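Local structure of conserved hypothetical protein (Sulfolobus solfataricus, 2FNA) at residues G177-L182 and T333-I338; T247-I252 and N264-Y269; S300-W305 and Y345-P350. The protein probably binds and hydrolyses ATP as an archaeal AAA+ ATPase, its P-loop domain joined to a winged helix-turn-helix domain that may contact nucleic acid. All coordinates share one frame; numbering follows the deposited sequence.

Interaction 1 of 3, residues G177-L182 and T333-I338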
loop_
_atom_site.group_PDB
_atom_site.type_symbol
_atom_site.label_atom_id
_atom_site.label_comp_id
_atom_site.label_asym_id
_atom_site.label_seq_id
_atom_site.Cartn_x
_atom_site.Cartn_y
_atom_site.Cartn_z
ATOM N N GLY A 177 -3.603 1.231 1.410
ATOM C CA GLY A 177 -2.503 1.440 2.334
ATOM C C GLY A 177 -1.939 0.193 2.927
ATOM O O GLY A 177 -2.674 -0.636 3.479
ATOM N N SER A 178 -0.620 0.076 2.872
ATOM C CA SER A 178 0.075 -1.049 3.468
ATOM C C SER A 178 0.247 -0.890 4.966
ATOM O O SER A 178 0.607 -1.842 5.627
ATOM C CB SER A 178 1.454 -1.239 2.824
ATOM O OG SER A 178 1.298 -1.661 1.469
ATOM N N GLU A 179 0.032 0.331 5.477
ATOM C CA GLU A 179 0.233 0.685 6.876
ATOM C C GLU A 179 -1.162 1.106 7.359
ATOM O O GLU A 179 -1.540 2.276 7.278
ATOM C CB GLU A 179 1.228 1.856 7.002
ATOM C CG GLU A 179 2.664 1.548 6.529
ATOM C CD GLU A 179 3.502 2.813 6.240
ATOM O OE1 GLU A 179 3.020 3.739 5.521
ATOM O OE2 GLU A 179 4.674 2.872 6.692
HETATM N N MSE A 180 -1.930 0.144 7.841
HETATM C CA MSE A 180 -3.364 0.353 8.073
HETATM C C MSE A 180 -3.657 1.489 9.044
HETATM O O MSE A 180 -4.460 2.344 8.756
HETATM C CB MSE A 180 -4.002 -0.915 8.608
HETATM C CG MSE A 180 -5.538 -0.912 8.554
HETATM SE SE MSE A 180 -6.183 -2.555 9.420
HETATM C CE MSE A 180 -4.749 -3.005 10.725
ATOM N N GLY A 181 -3.008 1.472 10.195
ATOM C CA GLY A 181 -3.249 2.473 11.217
ATOM C C GLY A 181 -2.917 3.860 10.705
ATOM O O GLY A 181 -3.629 4.800 11.016
ATOM N N LEU A 182 -1.831 3.993 9.939
ATOM C CA LEU A 182 -1.409 5.294 9.439
ATOM C C LEU A 182 -2.406 5.826 8.427
ATOM O O LEU A 182 -2.666 7.020 8.402
ATOM C CB LEU A 182 0.023 5.257 8.857
ATOM C CG LEU A 182 0.629 6.638 8.539
ATOM C CD1 LEU A 182 0.879 7.416 9.837
ATOM C CD2 LEU A 182 1.931 6.541 7.725
ATOM N N THR A 333 3.431 -0.679 15.326
ATOM C CA THR A 333 2.093 -1.218 15.036
ATOM C C THR A 333 1.360 -0.398 13.965
ATOM O O THR A 333 0.703 -0.970 13.074
ATOM C CB THR A 333 1.238 -1.290 16.300
ATOM O OG1 THR A 333 1.912 -2.075 17.284
ATOM C CG2 THR A 333 -0.082 -1.925 16.027
ATOM N N LYS A 334 1.461 0.931 14.048
ATOM C CA LYS A 334 0.782 1.815 13.079
ATOM C C LYS A 334 1.335 1.630 11.677
ATOM O O LYS A 334 0.620 1.811 10.709
ATOM C CB LYS A 334 0.960 3.293 13.448
ATOM C CG LYS A 334 0.293 3.715 14.736
ATOM C CD LYS A 334 -1.050 4.389 14.501
ATOM C CE LYS A 334 -1.291 5.455 15.553
ATOM N NZ LYS A 334 -2.731 5.801 15.585
ATOM N N HIS A 335 2.633 1.341 11.589
ATOM C CA HIS A 335 3.327 1.191 10.334
ATOM C C HIS A 335 3.384 -0.308 9.906
ATOM O O HIS A 335 3.936 -0.644 8.856
ATOM C CB HIS A 335 4.714 1.859 10.389
ATOM C CG HIS A 335 4.660 3.357 10.460
ATOM N ND1 HIS A 335 4.837 4.164 9.351
ATOM C CD2 HIS A 335 4.425 4.194 11.501
ATOM C CE1 HIS A 335 4.725 5.430 9.711
ATOM N NE2 HIS A 335 4.469 5.474 11.004
ATOM N N SER A 336 2.707 -1.165 10.669
ATOM C CA SER A 336 2.455 -2.573 10.304
ATOM C C SER A 336 3.722 -3.447 10.321
ATOM O O SER A 336 3.810 -4.463 9.614
ATOM C CB SER A 336 1.720 -2.646 8.976
ATOM O OG SER A 336 0.383 -2.211 9.142
ATOM N N TRP A 337 4.664 -3.111 11.205
ATOM C CA TRP A 337 5.877 -3.927 11.370
ATOM C C TRP A 337 5.594 -5.086 12.286
ATOM O O TRP A 337 6.071 -6.218 12.049
ATOM C CB TRP A 337 7.051 -3.087 11.884
ATOM C CG TRP A 337 7.561 -2.282 10.807
ATOM C CD1 TRP A 337 7.244 -0.988 10.521
ATOM C CD2 TRP A 337 8.423 -2.728 9.769
ATOM N NE1 TRP A 337 7.898 -0.589 9.389
ATOM C CE2 TRP A 337 8.617 -1.645 8.896
ATOM C CE3 TRP A 337 9.067 -3.938 9.501
ATOM C CZ2 TRP A 337 9.427 -1.738 7.771
ATOM C CZ3 TRP A 337 9.860 -4.032 8.391
ATOM C CH2 TRP A 337 10.039 -2.948 7.534
ATOM N N ILE A 338 4.797 -4.792 13.316
ATOM C CA ILE A 338 4.334 -5.787 14.270
ATOM C C ILE A 338 2.815 -5.766 14.441
ATOM O O ILE A 338 2.133 -4.856 13.976
ATOM C CB ILE A 338 5.045 -5.609 15.632
ATOM C CG1 ILE A 338 4.660 -4.293 16.333
ATOM C CG2 ILE A 338 6.565 -5.665 15.428
ATOM C CD1 ILE A 338 5.360 -4.071 17.689
HETATM O O HOH W 1 -1.570 -3.063 6.922
HETATM O O HOH W 2 7.021 1.629 7.584
HETATM O O HOH W 3 -2.103 -0.737 12.103
#

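Interaction 2 of 3, residues T247-I252 and N264-Y269. With ADP (adenosine-5'-diphosphate), chain D; EDO (1,2-ethanediol), chain G.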
loop_
_atom_site.group_PDB
_atom_site.type_symbol
_atom_site.label_atom_id
_atom_site.label_comp_id
_atom_site.label_asym_id
_atom_site.label_seq_id
_atom_site.Cartn_x
_atom_site.Cartn_y
_atom_site.Cartn_z
ATOM N N THR A 247 5.262 -15.479 -5.152
ATOM C CA THR A 247 5.390 -15.125 -6.569
ATOM C C THR A 247 6.847 -15.107 -7.043
ATOM O O THR A 247 7.146 -15.656 -8.089
ATOM C CB THR A 247 4.766 -13.732 -6.832
ATOM O OG1 THR A 247 3.398 -13.731 -6.436
ATOM C CG2 THR A 247 4.824 -13.301 -8.326
ATOM N N TYR A 248 7.714 -14.412 -6.306
ATOM C CA TYR A 248 9.135 -14.358 -6.601
ATOM C C TYR A 248 9.739 -15.771 -6.592
ATOM O O TYR A 248 10.369 -16.142 -7.527
ATOM C CB TYR A 248 9.845 -13.498 -5.555
ATOM C CG TYR A 248 11.272 -13.141 -5.905
ATOM C CD1 TYR A 248 11.545 -12.036 -6.703
ATOM C CD2 TYR A 248 12.347 -13.888 -5.426
ATOM C CE1 TYR A 248 12.866 -11.689 -7.032
ATOM C CE2 TYR A 248 13.657 -13.544 -5.757
ATOM C CZ TYR A 248 13.910 -12.445 -6.557
ATOM O OH TYR A 248 15.238 -12.080 -6.920
ATOM N N PHE A 249 9.482 -16.555 -5.538
ATOM C CA PHE A 249 9.897 -17.951 -5.481
ATOM C C PHE A 249 9.477 -18.710 -6.720
ATOM O O PHE A 249 10.254 -19.429 -7.299
ATOM C CB PHE A 249 9.306 -18.693 -4.272
ATOM C CG PHE A 249 9.481 -20.185 -4.373
ATOM C CD1 PHE A 249 10.701 -20.775 -4.039
ATOM C CD2 PHE A 249 8.467 -20.992 -4.858
ATOM C CE1 PHE A 249 10.896 -22.117 -4.178
ATOM C CE2 PHE A 249 8.667 -22.350 -4.989
ATOM C CZ PHE A 249 9.895 -22.908 -4.657
ATOM N N GLY A 250 8.208 -18.575 -7.108
ATOM C CA GLY A 250 7.703 -19.297 -8.257
ATOM C C GLY A 250 8.459 -18.891 -9.496
ATOM O O GLY A 250 8.822 -19.722 -10.302
ATOM N N PHE A 251 8.745 -17.602 -9.622
ATOM C CA PHE A 251 9.472 -17.115 -10.771
ATOM C C PHE A 251 10.887 -17.718 -10.794
ATOM O O PHE A 251 11.319 -18.251 -11.820
ATOM C CB PHE A 251 9.531 -15.578 -10.796
ATOM C CG PHE A 251 10.248 -15.039 -12.016
ATOM C CD1 PHE A 251 11.624 -15.068 -12.090
ATOM C CD2 PHE A 251 9.538 -14.558 -13.099
ATOM C CE1 PHE A 251 12.310 -14.643 -13.241
ATOM C CE2 PHE A 251 10.200 -14.121 -14.236
ATOM C CZ PHE A 251 11.596 -14.152 -14.299
ATOM N N ILE A 252 11.595 -17.628 -9.669
ATOM C CA ILE A 252 12.956 -18.127 -9.591
ATOM C C ILE A 252 13.011 -19.621 -9.814
ATOM O O ILE A 252 13.891 -20.114 -10.528
ATOM C CB ILE A 252 13.655 -17.786 -8.240
ATOM C CG1 ILE A 252 13.745 -16.272 -8.030
ATOM C CG2 ILE A 252 15.046 -18.376 -8.206
ATOM C CD1 ILE A 252 14.466 -15.544 -9.119
ATOM N N ASN A 264 16.504 -19.963 -1.174
ATOM C CA ASN A 264 17.529 -19.116 -0.608
ATOM C C ASN A 264 17.548 -17.765 -1.306
ATOM O O ASN A 264 17.697 -16.736 -0.661
ATOM C CB ASN A 264 18.907 -19.794 -0.677
ATOM C CG ASN A 264 19.059 -20.926 0.339
ATOM O OD1 ASN A 264 18.535 -20.858 1.453
ATOM N ND2 ASN A 264 19.784 -21.967 -0.046
ATOM N N GLN A 265 17.400 -17.765 -2.624
ATOM C CA GLN A 265 17.351 -16.500 -3.350
ATOM C C GLN A 265 16.154 -15.632 -2.924
ATOM O O GLN A 265 16.264 -14.390 -2.812
ATOM C CB GLN A 265 17.326 -16.745 -4.858
ATOM C CG GLN A 265 17.269 -15.461 -5.661
ATOM C CD GLN A 265 17.849 -15.613 -7.053
ATOM O OE1 GLN A 265 18.573 -16.565 -7.339
ATOM N NE2 GLN A 265 17.540 -14.659 -7.927
ATOM N N THR A 266 15.021 -16.274 -2.665
ATOM C CA THR A 266 13.808 -15.548 -2.220
ATOM C C THR A 266 14.007 -14.956 -0.840
ATOM O O THR A 266 13.725 -13.771 -0.602
ATOM C CB THR A 266 12.575 -16.456 -2.173
ATOM O OG1 THR A 266 12.311 -16.992 -3.475
ATOM C CG2 THR A 266 11.359 -15.663 -1.719
ATOM N N LEU A 267 14.481 -15.792 0.070
ATOM C CA LEU A 267 14.876 -15.327 1.401
ATOM C C LEU A 267 15.858 -14.176 1.377
ATOM O O LEU A 267 15.661 -13.195 2.087
ATOM C CB LEU A 267 15.432 -16.475 2.204
ATOM C CG LEU A 267 14.402 -17.573 2.497
ATOM C CD1 LEU A 267 15.053 -18.646 3.364
ATOM C CD2 LEU A 267 13.169 -17.036 3.181
ATOM N N GLU A 268 16.899 -14.247 0.550
ATOM C CA GLU A 268 17.895 -13.164 0.547
ATOM C C GLU A 268 17.331 -11.872 -0.049
ATOM O O GLU A 268 17.623 -10.776 0.450
ATOM C CB GLU A 268 19.202 -13.575 -0.156
ATOM C CG GLU A 268 19.876 -14.831 0.410
ATOM C CD GLU A 268 20.130 -14.794 1.936
ATOM O OE1 GLU A 268 20.562 -13.733 2.462
ATOM O OE2 GLU A 268 19.909 -15.851 2.596
ATOM N N TYR A 269 16.513 -11.998 -1.103
ATOM C CA TYR A 269 15.823 -10.868 -1.704
ATOM C C TYR A 269 14.834 -10.236 -0.718
ATOM O O TYR A 269 14.805 -9.003 -0.567
ATOM C CB TYR A 269 15.111 -11.267 -3.024
ATOM C CG TYR A 269 14.078 -10.259 -3.520
ATOM C CD1 TYR A 269 14.458 -9.012 -4.015
ATOM C CD2 TYR A 269 12.716 -10.564 -3.507
ATOM C CE1 TYR A 269 13.506 -8.089 -4.447
ATOM C CE2 TYR A 269 11.773 -9.664 -3.957
ATOM C CZ TYR A 269 12.173 -8.425 -4.424
ATOM O OH TYR A 269 11.222 -7.521 -4.861
HETATM P PB ADP D . 0.861 -4.613 -2.764
HETATM O O1B ADP D . -0.186 -5.101 -1.814
HETATM O O2B ADP D . 2.216 -4.456 -2.080
HETATM O O3B ADP D . 0.486 -3.478 -3.656
HETATM P PA ADP D . 1.304 -6.011 -5.328
HETATM O O1A ADP D . 0.058 -5.861 -6.140
HETATM O O2A ADP D . 2.344 -5.047 -5.723
HETATM O O3A ADP D . 1.105 -5.957 -3.714
HETATM O "O5'" ADP D . 1.717 -7.542 -5.425
HETATM C "C5'" ADP D . 2.973 -8.037 -4.930
HETATM C "C4'" ADP D . 3.499 -9.131 -5.856
HETATM O "O4'" ADP D . 2.776 -10.338 -5.703
HETATM C "C3'" ADP D . 3.407 -8.812 -7.316
HETATM O "O3'" ADP D . 4.465 -9.540 -7.977
HETATM C "C2'" ADP D . 2.089 -9.416 -7.747
HETATM O "O2'" ADP D . 2.066 -9.764 -9.124
HETATM C "C1'" ADP D . 2.065 -10.649 -6.888
HETATM N N9 ADP D . 0.745 -11.093 -6.454
HETATM C C8 ADP D . 0.131 -10.735 -5.306
HETATM N N7 ADP D . -1.031 -11.376 -5.184
HETATM C C5 ADP D . -1.183 -12.149 -6.285
HETATM C C6 ADP D . -2.187 -13.102 -6.808
HETATM N N6 ADP D . -3.321 -13.343 -6.119
HETATM N N1 ADP D . -1.938 -13.729 -7.993
HETATM C C2 ADP D . -0.808 -13.515 -8.692
HETATM N N3 ADP D . 0.151 -12.671 -8.275
HETATM C C4 ADP D . 0.012 -11.988 -7.105
HETATM C C1 EDO G . 7.223 -8.815 -4.456
HETATM O O1 EDO G . 7.906 -7.667 -3.917
HETATM C C2 EDO G . 8.137 -9.588 -5.419
HETATM O O2 EDO G . 7.454 -9.833 -6.657
#

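Interaction 3 of 3, residues S300-W305 and Y345-P350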
loop_
_atom_site.group_PDB
_atom_site.type_symbol
_atom_site.label_atom_id
_atom_site.label_comp_id
_atom_site.label_asym_id
_atom_site.label_seq_id
_atom_site.Cartn_x
_atom_site.Cartn_y
_atom_site.Cartn_z
ATOM N N SER A 300 11.527 -10.755 17.104
ATOM C CA SER A 300 11.631 -11.686 15.974
ATOM C C SER A 300 10.924 -13.024 16.235
ATOM O O SER A 300 10.163 -13.494 15.400
ATOM C CB SER A 300 13.107 -11.932 15.610
ATOM O OG SER A 300 13.243 -12.890 14.561
ATOM N N LYS A 301 11.180 -13.631 17.392
ATOM C CA LYS A 301 10.492 -14.880 17.784
ATOM C C LYS A 301 9.293 -14.559 18.671
ATOM O O LYS A 301 8.812 -15.421 19.400
ATOM C CB LYS A 301 11.446 -15.831 18.522
ATOM C CG LYS A 301 12.557 -16.437 17.663
ATOM N N CYS A 302 8.819 -13.313 18.581
ATOM C CA CYS A 302 7.755 -12.735 19.412
ATOM C C CYS A 302 8.199 -12.528 20.839
ATOM O O CYS A 302 9.186 -13.114 21.286
ATOM C CB CYS A 302 6.470 -13.566 19.377
ATOM S SG CYS A 302 6.075 -14.172 17.749
ATOM N N GLY A 303 7.463 -11.679 21.540
ATOM C CA GLY A 303 7.761 -11.371 22.935
ATOM C C GLY A 303 6.737 -10.445 23.563
ATOM O O GLY A 303 5.853 -9.913 22.880
ATOM N N LYS A 304 6.857 -10.259 24.876
ATOM C CA LYS A 304 5.966 -9.363 25.615
ATOM C C LYS A 304 6.690 -8.053 25.921
ATOM O O LYS A 304 7.906 -7.946 25.727
ATOM C CB LYS A 304 5.511 -10.048 26.907
ATOM C CG LYS A 304 4.712 -11.347 26.677
ATOM C CD LYS A 304 4.981 -12.401 27.751
ATOM C CE LYS A 304 3.694 -13.082 28.228
ATOM N NZ LYS A 304 2.897 -12.206 29.151
ATOM N N TRP A 305 5.927 -7.059 26.371
ATOM C CA TRP A 305 6.452 -5.784 26.878
ATOM C C TRP A 305 7.692 -5.947 27.745
ATOM O O TRP A 305 8.688 -5.250 27.540
ATOM C CB TRP A 305 5.383 -5.108 27.717
ATOM C CG TRP A 305 5.751 -3.772 28.238
ATOM C CD1 TRP A 305 6.560 -3.490 29.309
ATOM C CD2 TRP A 305 5.294 -2.516 27.743
ATOM N NE1 TRP A 305 6.646 -2.133 29.493
ATOM C CE2 TRP A 305 5.876 -1.511 28.544
ATOM C CE3 TRP A 305 4.451 -2.139 26.697
ATOM C CZ2 TRP A 305 5.640 -0.158 28.328
ATOM C CZ3 TRP A 305 4.220 -0.795 26.483
ATOM C CH2 TRP A 305 4.813 0.177 27.292
ATOM N N TYR A 345 3.605 -9.509 21.047
ATOM C CA TYR A 345 3.811 -8.753 19.815
ATOM C C TYR A 345 4.580 -9.652 18.848
ATOM O O TYR A 345 5.581 -10.267 19.227
ATOM C CB TYR A 345 4.628 -7.490 20.077
ATOM C CG TYR A 345 4.003 -6.486 21.010
ATOM C CD1 TYR A 345 4.147 -6.605 22.395
ATOM C CD2 TYR A 345 3.307 -5.388 20.521
ATOM C CE1 TYR A 345 3.585 -5.662 23.264
ATOM C CE2 TYR A 345 2.742 -4.440 21.377
ATOM C CZ TYR A 345 2.880 -4.584 22.746
ATOM O OH TYR A 345 2.323 -3.646 23.596
ATOM N N CYS A 346 4.121 -9.712 17.602
ATOM C CA CYS A 346 4.747 -10.533 16.579
ATOM C C CYS A 346 5.005 -9.717 15.336
ATOM O O CYS A 346 4.185 -8.855 15.006
ATOM C CB CYS A 346 3.835 -11.694 16.188
ATOM S SG CYS A 346 3.290 -12.718 17.596
ATOM N N PRO A 347 6.120 -10.011 14.620
ATOM C CA PRO A 347 6.309 -9.424 13.298
ATOM C C PRO A 347 5.102 -9.757 12.465
ATOM O O PRO A 347 4.517 -10.811 12.656
ATOM C CB PRO A 347 7.560 -10.131 12.789
ATOM C CG PRO A 347 8.332 -10.423 14.052
ATOM C CD PRO A 347 7.248 -10.893 14.962
ATOM N N SER A 348 4.711 -8.851 11.577
ATOM C CA SER A 348 3.457 -8.983 10.886
ATOM C C SER A 348 3.443 -10.089 9.806
ATOM O O SER A 348 2.393 -10.455 9.310
ATOM C CB SER A 348 3.096 -7.620 10.322
ATOM O OG SER A 348 4.127 -7.175 9.460
ATOM N N GLU A 349 4.611 -10.594 9.420
ATOM C CA GLU A 349 4.721 -11.795 8.582
ATOM C C GLU A 349 6.107 -12.480 8.790
ATOM O O GLU A 349 7.039 -11.861 9.272
ATOM C CB GLU A 349 4.443 -11.459 7.104
ATOM C CG GLU A 349 5.451 -10.554 6.425
ATOM C CD GLU A 349 6.523 -11.297 5.613
ATOM O OE1 GLU A 349 6.502 -12.563 5.508
ATOM O OE2 GLU A 349 7.396 -10.589 5.086
ATOM N N PRO A 350 6.219 -13.774 8.463
ATOM C CA PRO A 350 7.375 -14.591 8.800
ATOM C C PRO A 350 8.716 -14.080 8.315
ATOM O O PRO A 350 9.714 -14.247 8.992
ATOM C CB PRO A 350 7.077 -15.896 8.082
ATOM C CG PRO A 350 5.618 -15.932 8.011
ATOM C CD PRO A 350 5.185 -14.573 7.793
#

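Interaction 1 of 3, residues G177-L182 and T333-I338
His335 meets the carboxylate of Glu179 from an uncommon side: ND1 donates to OE2 across 3.0 Å, yet it comes from above the carboxylate plane, 67° out of it. On the imidazole the geometry is regular, since OE2 lies near the ring plane and the N-H points at it with an angle of 157°. The planes of carboxylate and ring stand nearly perpendicular. The same OE2 accepts from a water that also takes the NE1 hydrogen of Trp337, while OE1 is held by Gln147; several bonds therefore fix the rotation of the carboxylate. Leu182 turns CG anti to its backbone N (chi1 -170°), which carries CD2 to 3.6 Å from CE1 of His335, obliquely to the ring. The pairing falls where one helix begins and another ends: Glu179 is the N-cap of helix 180-186, and Ser336, with positive phi, is the C-prime residue of a Schellman motif closing helix 322-334. At this junction the ATPase region meets the winged-helix region. Gly181 CA comes within 4.5 Å of Lys334 CA, and Leu182 N bonds Lys334 O weakly. A second water donates to Ser178 O and also bonds Ser336 OG; the Ser178 hydroxyl turns to Glu145 and Lys43.

Interaction 2 of 3, residues T247-I252 and N264-Y269
Two consecutive helices of a helical hairpin, 243-256 and 259-282, pack beside the ADP pocket, their local axes 9.2 Å apart and running roughly antiparallel. The pair illustrates how an aromatic stack can join helices with no hydrogen bond across the contact. Tyr248 and Tyr269 form an offset stack, with centroids 4.2 Å apart and planes tilted by 15°. CD2 of Tyr269 sits over the centre of the Tyr248 ring, whereas CE1 of Tyr248 lies over the Tyr269 face toward its rim. Both rings leave their helices with CG anti to the backbone N (chi1 -168° and 165°), which brings them face to face between the two helices. At the edge of the Tyr248 ring, Thr266 OG1 approaches CD2 in the plane; this hydroxyl also lies 3.3 Å from Phe249 CA and is satisfied by Ala262 O one turn back. Gln265 crosses the Tyr248 side chain at about a right angle, its NE2 touching Ile252 CD1 at 3.4 Å. Replacing Tyr248 with an alanine would probably leave the Tyr269 ring without its stacking partner and open a gap between the helices. The preceding residue, Thr247, belongs to the ADP pocket: its OG1 bonds Pro243 O and makes van der Waals contact with ADP C1' at 3.4 Å. The contact thus rests on ring faces and close packing, a grip set mainly by shape rather than by directed polar bonds.

Interaction 3 of 3, residues S300-W305 and Y345-P350
Tyr345 lays its ring along the 303-305 backbone, with Gly303 O in the ring plane at the edge, 3.8 Å from CD1. Farther out, its OH reaches the edge of the Trp305 indole at CE3, the two side chains lying side by side and pointing the same way. The indole continues onto Ile325 and Leu329 of helix 322-334, and the tyrosine also touches Leu329. At the root of this side chain, the backbones of Gly303 and Tyr345 make a single antiparallel bridge, a hydrogen-bonded pair. Tyr345 N donates to Gly303 O at 2.9 Å in a nearly straight bond (179°), and Gly303 N returns a longer one of 3.3 Å to Tyr345 O. That carbonyl also receives a CA-H...O contact from Cys302. Such a bridge is familiar in winged helix-turn-helix domains, where the segment between the first two helices can add a short strand to the wing hairpin; here 300-305, between helices 289-299 and 305-316, lies beside strand 345-347, which pairs on with strand 338-340. Next to the bridge Cys302 and Cys346 turn their sulfurs toward each other, each SG anti to its own carbonyl carbon (chi1 -41° and -54°); the modelled separation of 3.1 Å between the two SG atoms is doubtful. Pro347 ends the contact, its CG resting 3.8 Å from Ser300 O, while the Ser300 hydroxyl turns to Ser353 O and Ser357.

The three contacts are spread from the ATPase region to the C-terminal winged-helix region, which interaction 1 joins. Interactions 1 and 3 have centres 14 Å apart and touch: Ser348 uses its OG on Ser336 O and its N on Trp337 O, and Ile338 packs against Tyr345. Along the chain their segments alternate, so the wing hairpin 338-340/345-347 connects the junction of interaction 1 with the single bridge of interaction 3. Interaction 2 is nested within the loop closed by interaction 1 and closes before interaction 3 opens; its centre lies about 24 Å and 23 Å from theirs, touching neither. Helix 259-282 nevertheless runs from interaction 2 to Trp337, linking the ADP side to the winged-helix region.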